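Local coordinates for major capsid protein (Norovirus Hu/GI.7/TCH-060/USA/2003, PDB 4P25) that forms the protruding (P) domain of the norovirus capsid, which binds fucosylated histo-blood group antigens such as Lewis Y, probably for attachment to host cells, at residues L18-S21 with R22-A25. Sequence-based numbering, arbitrary orientation.
Sequences LANS and RVPA
Asn-20 turns its side chain forward over the backbone of Arg-22 and Val-23 in an Asx turn, the inner part of a tight loop leading to strand 29-31 of the P domain. OD1 of Asn-20 takes the N-H of Arg-22 on a lone pair in the carbonyl plane (2.8 Å, 156° at the hydrogen). OD1 of Asn-20 also receives a weak bond from N of Val-23 (3.3 Å), so one buried amide oxygen gathers two successive N-H groups. With CG opposite the backbone N (chi1 -159°), the amide crosses Val-23, whose CG2 packs 3.8 Å from CG of Asn-20. The loop is closed at its mouth where N of Asn-20 donates to O of Ala-25 (2.8 Å); an inverse gamma turn centred on Pro-24 bends the chain just before it. Beside the mouth, CA of Ala-19 gives a CA-H...O contact to O of Ala-25 at 3.5 Å, the same oxygen that accepts N of Asn-20.

Further out, ND2 of Asn-20 bonds to Val-219 O and Ser-207 OG, which pins the rotation of the amide and ties the loop to strands 218-221 and 201-208. OG of Ser-21 bonds to Leu-223 O, while the guanidinium of Arg-22 forms a cation-pi contact with Phe-42 and a salt bridge from NE to OD1 of Asp-103.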
ATOM      1  N   LEU A  18       7.097   2.580   6.756  1.00  9.76           N
ATOM      2  CA  LEU A  18       5.979   1.682   7.052  1.00 11.35           C
ATOM      3  C   LEU A  18       4.637   2.363   6.820  1.00  8.77           C
ATOM      4  O   LEU A  18       4.491   3.560   7.086  1.00 10.53           O
ATOM      5  CB  LEU A  18       6.062   1.179   8.493  1.00 10.20           C
ATOM      6  CG  LEU A  18       7.262   0.277   8.782  1.00 14.50           C
ATOM      7  CD1 LEU A  18       7.288  -0.150  10.242  1.00 20.46           C
ATOM      8  CD2 LEU A  18       7.222  -0.932   7.855  1.00 20.63           C
ATOM      9  N   ALA A  19       3.661   1.599   6.330  1.00  8.19           N
ATOM     10  CA  ALA A  19       2.329   2.124   6.038  1.00  7.34           C
ATOM     11  C   ALA A  19       1.378   2.086   7.233  1.00  7.00           C
ATOM     12  O   ALA A  19       1.438   1.186   8.066  1.00  8.38           O
ATOM     13  CB  ALA A  19       1.708   1.366   4.861  1.00  9.92           C
ATOM     14  N   ASN A  20       0.491   3.071   7.300  1.00  6.37           N
ATOM     15  CA  ASN A  20      -0.635   3.021   8.217  1.00  5.38           C
ATOM     16  C   ASN A  20      -1.547   1.859   7.814  1.00  5.70           C
ATOM     17  O   ASN A  20      -1.683   1.537   6.623  1.00  8.53           O
ATOM     18  CB  ASN A  20      -1.409   4.340   8.158  1.00  5.77           C
ATOM     19  CG  ASN A  20      -2.251   4.585   9.396  1.00  5.91           C
ATOM     20  OD1 ASN A  20      -3.311   3.973   9.581  1.00  8.75           O
ATOM     21  ND2 ASN A  20      -1.808   5.521  10.233  1.00  7.96           N
ATOM     22  N   SER A  21      -2.165   1.231   8.807  1.00  6.41           N
ATOM     23  CA  SER A  21      -3.047   0.101   8.553  1.00  6.89           C
ATOM     24  C   SER A  21      -4.524   0.486   8.525  1.00  6.77           C
ATOM     25  O   SER A  21      -5.379  -0.374   8.297  1.00  8.34           O
ATOM     26  CB  SER A  21      -2.808  -0.979   9.601  1.00  8.50           C
ATOM     27  OG  SER A  21      -2.934  -0.459  10.919  1.00  8.38           O
ATOM     28  N   ARG A  22      -4.827   1.764   8.747  1.00  6.65           N
ATOM     29  CA  ARG A  22      -6.217   2.240   8.751  1.00  6.01           C
ATOM     30  C   ARG A  22      -6.539   3.250   7.647  1.00  8.95           C
ATOM     31  O   ARG A  22      -7.702   3.434   7.287  1.00 10.57           O
ATOM     32  CB  ARG A  22      -6.614   2.793  10.130  1.00  7.11           C
ATOM     33  CG  ARG A  22      -6.680   1.711  11.217  1.00  6.80           C
ATOM     34  CD  ARG A  22      -7.033   2.296  12.589  1.00  8.39           C
ATOM     35  NE  ARG A  22      -8.439   2.687  12.681  1.00 10.89           N
ATOM     36  CZ  ARG A  22      -8.875   3.828  13.209  1.00  9.00           C
ATOM     37  NH1 ARG A  22      -8.024   4.721  13.700  1.00  9.70           N
ATOM     38  NH2 ARG A  22     -10.177   4.075  13.251  1.00  9.69           N
ATOM     39  N   VAL A  23      -5.509   3.897   7.108  1.00  9.22           N
ATOM     40  CA  VAL A  23      -5.656   4.755   5.933  1.00  8.25           C
ATOM     41  C   VAL A  23      -4.465   4.528   5.009  1.00  8.34           C
ATOM     42  O   VAL A  23      -3.405   4.094   5.468  1.00  9.76           O
ATOM     43  CB  VAL A  23      -5.763   6.269   6.298  1.00 10.37           C
ATOM     44  CG1 VAL A  23      -7.130   6.598   6.905  1.00 11.60           C
ATOM     45  CG2 VAL A  23      -4.607   6.703   7.209  1.00 10.79           C
ATOM     46  N   PRO A  24      -4.630   4.801   3.704  1.00 10.21           N
ATOM     47  CA  PRO A  24      -3.522   4.642   2.751  1.00 11.30           C
ATOM     48  C   PRO A  24      -2.534   5.802   2.855  1.00 10.16           C
ATOM     49  O   PRO A  24      -2.614   6.782   2.111  1.00 15.15           O
ATOM     50  CB  PRO A  24      -4.229   4.634   1.391  1.00 12.35           C
ATOM     51  CG  PRO A  24      -5.486   5.403   1.611  1.00 16.04           C
ATOM     52  CD  PRO A  24      -5.899   5.131   3.032  1.00 11.15           C
ATOM     53  N   ALA A  25      -1.610   5.674   3.797  1.00  9.10           N
ATOM     54  CA  ALA A  25      -0.670   6.737   4.115  1.00  7.81           C
ATOM     55  C   ALA A  25       0.532   6.108   4.787  1.00 10.05           C
ATOM     56  O   ALA A  25       0.467   4.966   5.247  1.00 11.60           O
ATOM     57  CB  ALA A  25      -1.319   7.758   5.048  1.00 11.14           C
TER